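Local structure of L0028 (Mitochondria associated protein) (Escherichia coli, 3GCG) at residues R58-Y63 with N161-H166; R81-A86 with K156-N161; D115-K120 with F128-K133; E141-N146 with F150-I155. The protein is a bacterial effector that probably acts as a guanine nucleotide exchange factor for a Rho-family GTPase of the host cell. All blocks are in the same frame, centred on the assembly; numbering follows the deposited sequence.

Contact 1. Residues R58-Y63 with N161-H166; sequences RTLDDY and NAILEH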
loop_
_atom_site.group_PDB
_atom_site.type_symbol
_atom_site.label_atom_id
_atom_site.label_comp_id
_atom_site.label_asym_id
_atom_site.label_seq_id
_atom_site.Cartn_x
_atom_site.Cartn_y
_atom_site.Cartn_z
ATOM N N ARG B 58 -4.399 7.191 -10.748
ATOM C CA ARG B 58 -4.071 6.214 -11.776
ATOM C C ARG B 58 -4.121 6.893 -13.141
ATOM O O ARG B 58 -3.283 6.639 -14.010
ATOM C CB ARG B 58 -5.096 5.084 -11.736
ATOM C CG ARG B 58 -4.586 3.750 -12.193
ATOM C CD ARG B 58 -4.932 2.694 -11.152
ATOM N NE ARG B 58 -3.864 1.711 -11.030
ATOM C CZ ARG B 58 -3.727 0.651 -11.815
ATOM N NH1 ARG B 58 -4.599 0.408 -12.784
ATOM N NH2 ARG B 58 -2.692 -0.149 -11.650
ATOM N N THR B 59 -5.123 7.748 -13.329
ATOM C CA THR B 59 -5.284 8.457 -14.590
ATOM C C THR B 59 -4.129 9.442 -14.762
ATOM O O THR B 59 -3.627 9.642 -15.870
ATOM C CB THR B 59 -6.632 9.215 -14.629
ATOM O OG1 THR B 59 -7.706 8.294 -14.399
ATOM C CG2 THR B 59 -6.833 9.878 -15.978
ATOM N N LEU B 60 -3.711 10.056 -13.660
ATOM C CA LEU B 60 -2.602 10.994 -13.716
ATOM C C LEU B 60 -1.319 10.250 -14.064
ATOM O O LEU B 60 -0.520 10.732 -14.865
ATOM C CB LEU B 60 -2.447 11.720 -12.376
ATOM C CG LEU B 60 -3.431 12.874 -12.172
ATOM C CD1 LEU B 60 -3.383 13.373 -10.738
ATOM C CD2 LEU B 60 -3.076 13.985 -13.144
ATOM N N ASP B 61 -1.128 9.077 -13.459
ATOM C CA ASP B 61 0.056 8.266 -13.723
ATOM C C ASP B 61 0.127 7.908 -15.207
ATOM O O ASP B 61 1.182 8.017 -15.832
ATOM C CB ASP B 61 0.036 6.958 -12.911
ATOM C CG ASP B 61 0.360 7.160 -11.428
ATOM O OD1 ASP B 61 1.171 8.046 -11.085
ATOM O OD2 ASP B 61 -0.182 6.403 -10.602
ATOM N N ASP B 62 -1.002 7.469 -15.761
ATOM C CA ASP B 62 -1.052 7.092 -17.165
ATOM C C ASP B 62 -0.754 8.272 -18.064
ATOM O O ASP B 62 -0.091 8.128 -19.090
ATOM C CB ASP B 62 -2.413 6.497 -17.517
ATOM C CG ASP B 62 -2.599 5.106 -16.947
ATOM O OD1 ASP B 62 -1.582 4.415 -16.716
ATOM O OD2 ASP B 62 -3.758 4.691 -16.744
ATOM N N TYR B 63 -1.241 9.443 -17.672
ATOM C CA TYR B 63 -1.007 10.651 -18.446
ATOM C C TYR B 63 0.470 11.025 -18.454
ATOM O O TYR B 63 1.040 11.286 -19.509
ATOM C CB TYR B 63 -1.804 11.822 -17.875
ATOM C CG TYR B 63 -1.533 13.114 -18.606
ATOM C CD1 TYR B 63 -2.140 13.382 -19.834
ATOM C CD2 TYR B 63 -0.622 14.045 -18.099
ATOM C CE1 TYR B 63 -1.846 14.539 -20.541
ATOM C CE2 TYR B 63 -0.321 15.205 -18.796
ATOM C CZ TYR B 63 -0.935 15.446 -20.018
ATOM O OH TYR B 63 -0.631 16.593 -20.721
ATOM N N ASN B 161 -10.231 15.507 -18.519
ATOM C CA ASN B 161 -10.654 16.857 -18.856
ATOM C C ASN B 161 -10.044 17.864 -17.883
ATOM O O ASN B 161 -9.843 19.023 -18.233
ATOM C CB ASN B 161 -12.183 16.945 -18.819
ATOM C CG ASN B 161 -12.725 17.996 -19.768
ATOM O OD1 ASN B 161 -13.225 19.037 -19.340
ATOM N ND2 ASN B 161 -12.618 17.730 -21.067
ATOM N N ALA B 162 -9.763 17.422 -16.659
ATOM C CA ALA B 162 -9.150 18.294 -15.659
ATOM C C ALA B 162 -7.686 18.467 -16.048
ATOM O O ALA B 162 -7.157 19.581 -16.062
ATOM C CB ALA B 162 -9.254 17.667 -14.267
ATOM N N ILE B 163 -7.033 17.353 -16.362
ATOM C CA ILE B 163 -5.635 17.391 -16.766
ATOM C C ILE B 163 -5.487 18.336 -17.969
ATOM O O ILE B 163 -4.588 19.178 -18.014
ATOM C CB ILE B 163 -5.140 15.985 -17.161
ATOM C CG1 ILE B 163 -5.169 15.071 -15.936
ATOM C CG2 ILE B 163 -3.727 16.064 -17.740
ATOM C CD1 ILE B 163 -4.811 13.626 -16.244
ATOM N N LEU B 164 -6.384 18.193 -18.938
ATOM C CA LEU B 164 -6.346 19.034 -20.122
ATOM C C LEU B 164 -6.484 20.507 -19.746
ATOM O O LEU B 164 -5.765 21.361 -20.255
ATOM C CB LEU B 164 -7.477 18.648 -21.076
ATOM C CG LEU B 164 -7.049 18.399 -22.523
ATOM C CD1 LEU B 164 -8.296 18.241 -23.392
ATOM C CD2 LEU B 164 -6.183 19.560 -23.028
ATOM N N GLU B 165 -7.417 20.792 -18.846
ATOM C CA GLU B 165 -7.660 22.157 -18.414
ATOM C C GLU B 165 -6.543 22.784 -17.584
ATOM O O GLU B 165 -6.200 23.950 -17.781
ATOM C CB GLU B 165 -8.956 22.220 -17.615
ATOM C CG GLU B 165 -9.361 23.624 -17.213
ATOM C CD GLU B 165 -10.618 23.631 -16.371
ATOM O OE1 GLU B 165 -11.418 22.685 -16.509
ATOM O OE2 GLU B 165 -10.813 24.579 -15.583
ATOM N N HIS B 166 -5.975 22.021 -16.660
ATOM C CA HIS B 166 -4.934 22.564 -15.793
ATOM C C HIS B 166 -3.491 22.208 -16.139
ATOM O O HIS B 166 -2.572 22.938 -15.773
ATOM C CB HIS B 166 -5.244 22.180 -14.350
ATOM C CG HIS B 166 -6.596 22.631 -13.894
ATOM N ND1 HIS B 166 -6.915 23.958 -13.702
ATOM C CD2 HIS B 166 -7.733 21.938 -13.650
ATOM C CE1 HIS B 166 -8.186 24.062 -13.363
ATOM N NE2 HIS B 166 -8.707 22.849 -13.326
#
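Two first torsions bring Tyr-63 and Ile-163 together: the tyrosine ring swings trans to its own backbone N (chi1 177°), and the isoleucine sends CG2 trans to the backbone N and leaves CG1 beside it. The result is a helix-helix contact in an all-helical fold that probably belongs to the SopE-like exchange factors, joining helix 41-67 to the C-terminal helix 152-166. The two segments cross at -56°, with axes 11.1 Å apart. This wide spacing is bridged mainly by Ile-163, whose two branches do different work. Its CG2 methyl makes a CH-pi contact, sitting 3.4 Å from the centroid of the Tyr-63 ring and only 3° off the ring normal. Shortening Tyr-63 to an alanine would probably leave that methyl without its aromatic face and open a gap beside Ile-163. The other branch runs toward Leu-60, where CD1 and CG1 both lie close to the leucine CD2. Thr-59 adds a looser contact from its methyl, while its hydroxyl is bonded to Thr-55 O within its own helix. Leu-60 also packs on Ile-79 and Phe-80, which brings helix 73-87 against the same apolar cluster. No hydrogen bond crosses between the segments, and the tightest approach is methyl to methyl, Leu-60 CD2 to Ile-163 CD1 at 3.6 Å.

Contact 2. Residues R81-A86 with K156-N161; sequences RAVENA and KAITQN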
loop_
_atom_site.group_PDB
_atom_site.type_symbol
_atom_site.label_atom_id
_atom_site.label_comp_id
_atom_site.label_asym_id
_atom_site.label_seq_id
_atom_site.Cartn_x
_atom_site.Cartn_y
_atom_site.Cartn_z
ATOM N N ARG B 81 -9.062 18.992 -6.894
ATOM C CA ARG B 81 -10.192 19.814 -6.477
ATOM C C ARG B 81 -11.198 19.907 -7.623
ATOM O O ARG B 81 -12.414 19.881 -7.403
ATOM C CB ARG B 81 -9.732 21.220 -6.082
ATOM C CG ARG B 81 -10.400 21.750 -4.813
ATOM C CD ARG B 81 -11.895 21.395 -4.757
ATOM N NE ARG B 81 -12.514 21.803 -3.496
ATOM C CZ ARG B 81 -13.723 21.419 -3.086
ATOM N NH1 ARG B 81 -14.460 20.608 -3.835
ATOM N NH2 ARG B 81 -14.198 21.849 -1.923
ATOM N N ALA B 82 -10.687 20.004 -8.851
ATOM C CA ALA B 82 -11.548 20.081 -10.023
ATOM C C ALA B 82 -12.383 18.811 -10.118
ATOM O O ALA B 82 -13.596 18.866 -10.323
ATOM C CB ALA B 82 -10.711 20.260 -11.282
ATOM N N VAL B 83 -11.740 17.662 -9.958
ATOM C CA VAL B 83 -12.469 16.401 -10.017
ATOM C C VAL B 83 -13.389 16.320 -8.818
ATOM O O VAL B 83 -14.471 15.744 -8.889
ATOM C CB VAL B 83 -11.525 15.196 -9.984
ATOM C CG1 VAL B 83 -12.327 13.918 -9.792
ATOM C CG2 VAL B 83 -10.738 15.131 -11.278
ATOM N N GLU B 84 -12.939 16.913 -7.718
ATOM C CA GLU B 84 -13.689 16.932 -6.471
ATOM C C GLU B 84 -14.993 17.707 -6.667
ATOM O O GLU B 84 -16.062 17.240 -6.271
ATOM C CB GLU B 84 -12.827 17.579 -5.378
ATOM C CG GLU B 84 -13.309 17.378 -3.956
ATOM C CD GLU B 84 -12.214 17.661 -2.932
ATOM O OE1 GLU B 84 -11.628 18.767 -2.965
ATOM O OE2 GLU B 84 -11.939 16.778 -2.092
ATOM N N ASN B 85 -14.903 18.880 -7.293
ATOM C CA ASN B 85 -16.086 19.699 -7.541
ATOM C C ASN B 85 -17.031 19.017 -8.516
ATOM O O ASN B 85 -18.235 18.975 -8.292
ATOM C CB ASN B 85 -15.706 21.064 -8.125
ATOM C CG ASN B 85 -14.824 21.875 -7.202
ATOM O OD1 ASN B 85 -14.937 21.787 -5.982
ATOM N ND2 ASN B 85 -13.948 22.689 -7.785
ATOM N N ALA B 86 -16.479 18.495 -9.606
ATOM C CA ALA B 86 -17.273 17.828 -10.632
ATOM C C ALA B 86 -18.047 16.626 -10.106
ATOM O O ALA B 86 -19.169 16.366 -10.540
ATOM C CB ALA B 86 -16.376 17.400 -11.785
ATOM N N LYS B 156 -12.563 8.693 -14.869
ATOM C CA LYS B 156 -11.403 8.822 -15.754
ATOM C C LYS B 156 -11.546 9.973 -16.748
ATOM O O LYS B 156 -10.624 10.768 -16.925
ATOM C CB LYS B 156 -11.188 7.538 -16.553
ATOM C CG LYS B 156 -10.586 6.378 -15.774
ATOM C CD LYS B 156 -10.167 5.253 -16.729
ATOM C CE LYS B 156 -9.467 4.120 -15.990
ATOM N NZ LYS B 156 -8.962 3.062 -16.919
ATOM N N ALA B 157 -12.698 10.040 -17.409
ATOM C CA ALA B 157 -12.966 11.081 -18.401
ATOM C C ALA B 157 -12.948 12.464 -17.748
ATOM O O ALA B 157 -12.315 13.391 -18.247
ATOM C CB ALA B 157 -14.317 10.826 -19.072
ATOM N N ILE B 158 -13.653 12.594 -16.630
ATOM C CA ILE B 158 -13.690 13.852 -15.907
ATOM C C ILE B 158 -12.266 14.280 -15.549
ATOM O O ILE B 158 -11.903 15.445 -15.709
ATOM C CB ILE B 158 -14.523 13.712 -14.623
ATOM C CG1 ILE B 158 -15.991 13.472 -14.990
ATOM C CG2 ILE B 158 -14.349 14.948 -13.750
ATOM C CD1 ILE B 158 -16.898 13.253 -13.792
ATOM N N THR B 159 -11.460 13.331 -15.079
ATOM C CA THR B 159 -10.073 13.619 -14.713
ATOM C C THR B 159 -9.269 14.068 -15.934
ATOM O O THR B 159 -8.540 15.060 -15.876
ATOM C CB THR B 159 -9.387 12.382 -14.093
ATOM O OG1 THR B 159 -10.101 11.977 -12.917
ATOM C CG2 THR B 159 -7.941 12.692 -13.730
ATOM N N GLN B 160 -9.404 13.330 -17.035
ATOM C CA GLN B 160 -8.702 13.654 -18.276
ATOM C C GLN B 160 -8.976 15.102 -18.672
ATOM O O GLN B 160 -8.077 15.830 -19.109
ATOM C CB GLN B 160 -9.162 12.730 -19.415
ATOM C CG GLN B 160 -8.643 11.306 -19.324
ATOM C CD GLN B 160 -9.115 10.431 -20.475
ATOM O OE1 GLN B 160 -10.318 10.233 -20.670
ATOM N NE2 GLN B 160 -8.165 9.894 -21.242
ATOM N N ASN B 161 -10.231 15.507 -18.519
ATOM C CA ASN B 161 -10.654 16.857 -18.856
ATOM C C ASN B 161 -10.044 17.864 -17.883
ATOM O O ASN B 161 -9.843 19.023 -18.233
ATOM C CB ASN B 161 -12.183 16.945 -18.819
ATOM C CG ASN B 161 -12.725 17.996 -19.768
ATOM O OD1 ASN B 161 -13.225 19.037 -19.340
ATOM N ND2 ASN B 161 -12.618 17.730 -21.067
#
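No flat group lies between Val-83 and Ala-86 on one helix and Ile-158 and Thr-159 on the other; the guanidinium of Arg-81 is kept to the far side of its helix, where Glu-84 OE1 covers one face, displaced toward the rim, and Asn-85 N lies at the edge. With the oxygen well out of the guanidinium plane, the Arg-81 to Glu-84 salt bridge is a matter of charge alone. Across the contact, this is helix-helix packing in a helical bundle, carried by those four residues: the segments run at 133° to one another with axes 9.3 Å apart, and Val-83 CA comes within 6.0 Å of Thr-159 CA. Ala-86 CB rests on Ile-158 CG2 at 3.7 Å. Val-56 of helix 41-67 touches both Val-83 and Thr-159, extending the packing to a third helix. The threonine hydroxyl is already bonded to Ile-155 O, one turn back, and it meets the valine by packing only, Thr-159 OG1 to Val-83 CG2 at 3.6 Å.

Contact 3. Residues D115-K120 with F128-K133; sequences DEQCGK and FNTQTK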
loop_
_atom_site.group_PDB
_atom_site.type_symbol
_atom_site.label_atom_id
_atom_site.label_comp_id
_atom_site.label_asym_id
_atom_site.label_seq_id
_atom_site.Cartn_x
_atom_site.Cartn_y
_atom_site.Cartn_z
ATOM N N ASP B 115 -7.453 -19.476 -9.520
ATOM C CA ASP B 115 -6.898 -20.766 -9.891
ATOM C C ASP B 115 -7.541 -21.235 -11.187
ATOM O O ASP B 115 -6.861 -21.420 -12.198
ATOM C CB ASP B 115 -7.149 -21.790 -8.789
ATOM C CG ASP B 115 -6.480 -21.410 -7.490
ATOM O OD1 ASP B 115 -5.354 -20.883 -7.555
ATOM O OD2 ASP B 115 -7.065 -21.648 -6.408
ATOM N N GLU B 116 -8.854 -21.422 -11.156
ATOM C CA GLU B 116 -9.584 -21.859 -12.336
ATOM C C GLU B 116 -9.111 -21.106 -13.575
ATOM O O GLU B 116 -8.960 -21.686 -14.645
ATOM C CB GLU B 116 -11.081 -21.624 -12.141
ATOM C CG GLU B 116 -11.740 -22.549 -11.133
ATOM C CD GLU B 116 -13.161 -22.127 -10.813
ATOM O OE1 GLU B 116 -13.765 -21.408 -11.640
ATOM O OE2 GLU B 116 -13.678 -22.518 -9.741
ATOM N N GLN B 117 -8.869 -19.811 -13.408
ATOM C CA GLN B 117 -8.430 -18.935 -14.490
ATOM C C GLN B 117 -6.986 -19.138 -14.943
ATOM O O GLN B 117 -6.668 -18.919 -16.113
ATOM C CB GLN B 117 -8.629 -17.480 -14.066
ATOM C CG GLN B 117 -7.901 -16.452 -14.917
ATOM C CD GLN B 117 -8.791 -15.790 -15.952
ATOM O OE1 GLN B 117 -8.505 -14.673 -16.403
ATOM N NE2 GLN B 117 -9.871 -16.469 -16.343
ATOM N N CYS B 118 -6.110 -19.529 -14.024
ATOM C CA CYS B 118 -4.707 -19.752 -14.365
ATOM C C CYS B 118 -4.582 -21.041 -15.156
ATOM O O CYS B 118 -3.595 -21.266 -15.863
ATOM C CB CYS B 118 -3.851 -19.839 -13.100
ATOM S SG CYS B 118 -3.530 -18.250 -12.326
ATOM N N GLY B 119 -5.598 -21.883 -15.019
ATOM C CA GLY B 119 -5.628 -23.150 -15.718
ATOM C C GLY B 119 -4.327 -23.927 -15.744
ATOM O O GLY B 119 -3.827 -24.375 -14.709
ATOM N N LYS B 120 -3.781 -24.081 -16.945
ATOM C CA LYS B 120 -2.551 -24.829 -17.159
ATOM C C LYS B 120 -1.332 -24.232 -16.458
ATOM O O LYS B 120 -0.395 -24.955 -16.112
ATOM C CB LYS B 120 -2.277 -24.927 -18.665
ATOM C CG LYS B 120 -3.505 -25.283 -19.492
ATOM C CD LYS B 120 -3.269 -25.061 -20.981
ATOM C CE LYS B 120 -2.699 -26.290 -21.674
ATOM N NZ LYS B 120 -3.647 -26.832 -22.695
ATOM N N PHE B 128 0.401 -15.044 -9.832
ATOM C CA PHE B 128 0.308 -13.801 -9.077
ATOM C C PHE B 128 -0.141 -12.636 -9.960
ATOM O O PHE B 128 -1.025 -11.877 -9.585
ATOM C CB PHE B 128 1.659 -13.468 -8.431
ATOM C CG PHE B 128 1.605 -12.317 -7.464
ATOM C CD1 PHE B 128 1.403 -12.543 -6.100
ATOM C CD2 PHE B 128 1.776 -11.007 -7.910
ATOM C CE1 PHE B 128 1.376 -11.473 -5.190
ATOM C CE2 PHE B 128 1.748 -9.926 -7.006
ATOM C CZ PHE B 128 1.551 -10.160 -5.647
ATOM N N ASN B 129 0.471 -12.490 -11.127
ATOM C CA ASN B 129 0.084 -11.402 -12.018
ATOM C C ASN B 129 -1.374 -11.556 -12.441
ATOM O O ASN B 129 -2.115 -10.581 -12.518
ATOM C CB ASN B 129 1.007 -11.354 -13.234
ATOM C CG ASN B 129 2.417 -10.946 -12.863
ATOM O OD1 ASN B 129 2.659 -10.459 -11.751
ATOM N ND2 ASN B 129 3.355 -11.133 -13.785
ATOM N N THR B 130 -1.781 -12.789 -12.698
ATOM C CA THR B 130 -3.157 -13.075 -13.076
ATOM C C THR B 130 -4.043 -12.646 -11.913
ATOM O O THR B 130 -5.100 -12.046 -12.118
ATOM C CB THR B 130 -3.338 -14.594 -13.374
ATOM O OG1 THR B 130 -2.715 -14.901 -14.631
ATOM C CG2 THR B 130 -4.817 -14.980 -13.431
ATOM N N GLN B 131 -3.601 -12.929 -10.688
ATOM C CA GLN B 131 -4.378 -12.543 -9.517
ATOM C C GLN B 131 -4.561 -11.032 -9.439
ATOM O O GLN B 131 -5.671 -10.543 -9.202
ATOM C CB GLN B 131 -3.710 -13.016 -8.223
ATOM C CG GLN B 131 -4.421 -12.498 -6.968
ATOM C CD GLN B 131 -3.647 -12.743 -5.686
ATOM O OE1 GLN B 131 -2.580 -12.169 -5.473
ATOM N NE2 GLN B 131 -4.187 -13.599 -4.820
ATOM N N THR B 132 -3.470 -10.293 -9.632
ATOM C CA THR B 132 -3.531 -8.838 -9.555
ATOM C C THR B 132 -4.410 -8.269 -10.658
ATOM O O THR B 132 -5.145 -7.312 -10.436
ATOM C CB THR B 132 -2.141 -8.198 -9.651
ATOM O OG1 THR B 132 -1.698 -8.226 -11.008
ATOM C CG2 THR B 132 -1.157 -8.957 -8.810
ATOM N N LYS B 133 -4.339 -8.855 -11.849
ATOM C CA LYS B 133 -5.161 -8.372 -12.950
ATOM C C LYS B 133 -6.637 -8.597 -12.651
ATOM O O LYS B 133 -7.467 -7.734 -12.911
ATOM C CB LYS B 133 -4.788 -9.074 -14.254
ATOM C CG LYS B 133 -3.494 -8.561 -14.875
ATOM C CD LYS B 133 -3.403 -8.968 -16.335
ATOM C CE LYS B 133 -2.237 -8.279 -17.034
ATOM N NZ LYS B 133 -2.354 -8.371 -18.525
#
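Beside Thr-130, whose methyl meets Gln-117 and Cys-118, the carbonyl oxygen Asn-129 O is gripped twice from one face of its plane. Thr-132 OG1 donates to Asn-129 O at 2.8 Å, tilted 22° from the carbonyl plane, and Lys-133 N reaches the same Asn-129 O at 2.9 Å in the regular helical bond. These bonds stay within segment 128-133; what crosses to 115-120 is packing around a single methyl. Thr-130 CG2 touches Gln-117 CG and Cys-118 SG, each at 3.7 Å, so it fits where the two neighbouring side chains meet. Rotation about the threonine CA-CB bond (chi1 -73°) points this methyl trans to the backbone N and lets OG1 bond back to Thr-126 O. The glutamine presents its CG and then bends at chi2, so its aliphatic part does the touching. Directly after Cys-118 the chain leaves the helix at Gly-119, which has a positive phi. The motif is a helix-loop-helix hairpin: helix 108-118 turns through a short connection into helix 124-146, and the salt bridge from Asp-115 to Arg-127 ties the two near the turn. On helix 124-146, Phe-128 and Thr-132 pack against the chain of another protein, while Thr-130 faces helix 108-118.

Contact 4. Residues E141-N146 with F150-I155; sequences EIFERN and FKVSEI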
loop_
_atom_site.group_PDB
_atom_site.type_symbol
_atom_site.label_atom_id
_atom_site.label_comp_id
_atom_site.label_asym_id
_atom_site.label_seq_id
_atom_site.Cartn_x
_atom_site.Cartn_y
_atom_site.Cartn_z
ATOM N N GLU B 141 -15.670 -3.717 -10.578
ATOM C CA GLU B 141 -17.032 -4.193 -10.745
ATOM C C GLU B 141 -17.774 -4.102 -9.407
ATOM O O GLU B 141 -18.943 -3.727 -9.366
ATOM C CB GLU B 141 -17.020 -5.630 -11.287
ATOM C CG GLU B 141 -16.269 -5.755 -12.620
ATOM C CD GLU B 141 -16.259 -7.170 -13.203
ATOM O OE1 GLU B 141 -15.846 -8.118 -12.500
ATOM O OE2 GLU B 141 -16.650 -7.334 -14.380
ATOM N N ILE B 142 -17.084 -4.414 -8.313
ATOM C CA ILE B 142 -17.692 -4.358 -6.985
ATOM C C ILE B 142 -17.968 -2.927 -6.573
ATOM O O ILE B 142 -18.965 -2.641 -5.906
ATOM C CB ILE B 142 -16.793 -5.015 -5.926
ATOM C CG1 ILE B 142 -16.867 -6.535 -6.078
ATOM C CG2 ILE B 142 -17.221 -4.593 -4.527
ATOM C CD1 ILE B 142 -16.061 -7.297 -5.053
ATOM N N PHE B 143 -17.079 -2.030 -6.973
ATOM C CA PHE B 143 -17.224 -0.621 -6.659
ATOM C C PHE B 143 -18.441 -0.016 -7.359
ATOM O O PHE B 143 -19.263 0.652 -6.732
ATOM C CB PHE B 143 -15.969 0.143 -7.092
ATOM C CG PHE B 143 -16.102 1.638 -6.976
ATOM C CD1 PHE B 143 -16.106 2.255 -5.726
ATOM C CD2 PHE B 143 -16.241 2.424 -8.117
ATOM C CE1 PHE B 143 -16.247 3.634 -5.607
ATOM C CE2 PHE B 143 -16.383 3.812 -8.018
ATOM C CZ PHE B 143 -16.386 4.421 -6.755
ATOM N N GLU B 144 -18.543 -0.250 -8.663
ATOM C CA GLU B 144 -19.637 0.301 -9.458
ATOM C C GLU B 144 -21.033 -0.220 -9.127
ATOM O O GLU B 144 -22.023 0.421 -9.454
ATOM C CB GLU B 144 -19.350 0.099 -10.948
ATOM C CG GLU B 144 -18.032 0.714 -11.380
ATOM C CD GLU B 144 -17.798 0.627 -12.870
ATOM O OE1 GLU B 144 -18.111 -0.426 -13.467
ATOM O OE2 GLU B 144 -17.286 1.610 -13.442
ATOM N N ARG B 145 -21.122 -1.371 -8.475
ATOM C CA ARG B 145 -22.429 -1.911 -8.130
ATOM C C ARG B 145 -22.900 -1.447 -6.757
ATOM O O ARG B 145 -24.098 -1.449 -6.468
ATOM C CB ARG B 145 -22.397 -3.435 -8.176
ATOM C CG ARG B 145 -21.931 -3.967 -9.512
ATOM C CD ARG B 145 -22.312 -5.417 -9.692
ATOM N NE ARG B 145 -21.987 -5.891 -11.029
ATOM C CZ ARG B 145 -22.379 -7.061 -11.519
ATOM N NH1 ARG B 145 -23.118 -7.880 -10.777
ATOM N NH2 ARG B 145 -22.032 -7.410 -12.753
ATOM N N ASN B 146 -21.960 -1.021 -5.924
ATOM C CA ASN B 146 -22.295 -0.583 -4.580
ATOM C C ASN B 146 -21.982 0.888 -4.315
ATOM O O ASN B 146 -22.422 1.442 -3.313
ATOM C CB ASN B 146 -21.556 -1.471 -3.576
ATOM C CG ASN B 146 -21.937 -2.942 -3.709
ATOM O OD1 ASN B 146 -22.820 -3.433 -3.007
ATOM N ND2 ASN B 146 -21.284 -3.643 -4.624
ATOM N N PHE B 150 -20.658 7.628 -9.136
ATOM C CA PHE B 150 -20.108 7.882 -10.467
ATOM C C PHE B 150 -19.315 6.632 -10.881
ATOM O O PHE B 150 -18.718 5.970 -10.032
ATOM C CB PHE B 150 -19.189 9.112 -10.440
ATOM C CG PHE B 150 -19.842 10.379 -10.939
ATOM C CD1 PHE B 150 -20.197 10.512 -12.278
ATOM C CD2 PHE B 150 -20.102 11.440 -10.069
ATOM C CE1 PHE B 150 -20.797 11.681 -12.747
ATOM C CE2 PHE B 150 -20.702 12.613 -10.527
ATOM C CZ PHE B 150 -21.050 12.734 -11.868
ATOM N N LYS B 151 -19.319 6.308 -12.175
ATOM C CA LYS B 151 -18.609 5.132 -12.693
ATOM C C LYS B 151 -17.140 5.407 -12.994
ATOM O O LYS B 151 -16.754 6.547 -13.232
ATOM C CB LYS B 151 -19.282 4.622 -13.965
ATOM C CG LYS B 151 -20.659 4.028 -13.747
ATOM C CD LYS B 151 -21.310 3.683 -15.073
ATOM C CE LYS B 151 -22.618 2.933 -14.879
ATOM N NZ LYS B 151 -23.273 2.654 -16.189
ATOM N N VAL B 152 -16.330 4.353 -13.000
ATOM C CA VAL B 152 -14.898 4.488 -13.258
ATOM C C VAL B 152 -14.548 5.177 -14.571
ATOM O O VAL B 152 -13.647 6.015 -14.607
ATOM C CB VAL B 152 -14.190 3.120 -13.210
ATOM C CG1 VAL B 152 -12.734 3.263 -13.643
ATOM C CG2 VAL B 152 -14.248 2.565 -11.798
ATOM N N SER B 153 -15.242 4.819 -15.648
ATOM C CA SER B 153 -14.979 5.425 -16.955
ATOM C C SER B 153 -15.295 6.909 -16.885
ATOM O O SER B 153 -14.613 7.741 -17.483
ATOM C CB SER B 153 -15.847 4.781 -18.034
ATOM O OG SER B 153 -17.222 5.010 -17.771
ATOM N N GLU B 154 -16.341 7.237 -16.142
ATOM C CA GLU B 154 -16.740 8.621 -15.987
ATOM C C GLU B 154 -15.664 9.378 -15.197
ATOM O O GLU B 154 -15.212 10.444 -15.615
ATOM C CB GLU B 154 -18.097 8.683 -15.282
ATOM C CG GLU B 154 -19.131 7.764 -15.926
ATOM C CD GLU B 154 -20.531 7.972 -15.382
ATOM O OE1 GLU B 154 -20.699 7.964 -14.142
ATOM O OE2 GLU B 154 -21.462 8.134 -16.199
ATOM N N ILE B 155 -15.252 8.813 -14.064
ATOM C CA ILE B 155 -14.213 9.412 -13.229
ATOM C C ILE B 155 -12.969 9.687 -14.082
ATOM O O ILE B 155 -12.392 10.776 -14.024
ATOM C CB ILE B 155 -13.836 8.463 -12.064
ATOM C CG1 ILE B 155 -15.027 8.298 -11.125
ATOM C CG2 ILE B 155 -12.643 9.001 -11.301
ATOM C CD1 ILE B 155 -14.820 7.225 -10.085
HETATM O O HOH W 1 -16.769 2.302 -16.107
#
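Phe-143 is the first residue of 141-146 to reach across, its ring approaching Phe-150 O (3.8 Å from Phe-143 CE2), Val-152 CG2 and Ile-155 CD1 obliquely. With CG trans to the backbone N (chi1 172°), it points into the core, where it also stacks with Tyr-51 and Phe-147. Next comes Glu-144, which carries the polar part of the contact. Its extended chain crosses Val-152 at about a right angle and brings Glu-144 OE2 to Val-152 N, 2.9 Å away with an N-H...O angle of 151°, through the anti lone pair. Glu-144 OE2 also accepts a hydrogen bond from water 1 at 2.8 Å, and that water in turn accepts from Ser-153 N at 3.0 Å. With an alanine here, the Val-152 amide is likely to lose this acceptor and the water one of its holds. Further on, Asn-146 ND2 bonds in the carbonyl plane to Ile-142 O, four residues earlier. On the partner segment, Lys-151 occupies the N-cap position, and its backbone N donates to Glu-154 OE1 along a nearly straight line (176°). The chemistry is thus that of a helix start: Glu-144 from the preceding helix meets two amides of the first turn of helix 152-166, one directly and one through water, and its negative charge is likely to suit the positive end of that helix dipole.

Helix 152-166 threads three of the contacts: contact 4 sits at its start, contact 2 along its middle and contact 1 at its end. Contacts 1 and 2 share Asn-161 and touch directly, Thr-59 CG2 lying 3.8 Å from Thr-159 CG2, so helices 41-67, 73-87 and 152-166 form one packed unit. Contact 4 joins that unit to helix 124-146, whose earlier part holds contact 3; the centres of contacts 3 and 4 lie about 23 Å apart. Contacts 2 and 3 lie on opposite sides of the chain's centre, their centres about 33 Å apart. The other protein chain is met at contacts 1 and 3 but touches neither contact 2 nor contact 4, consistent with a target bound between the two arms.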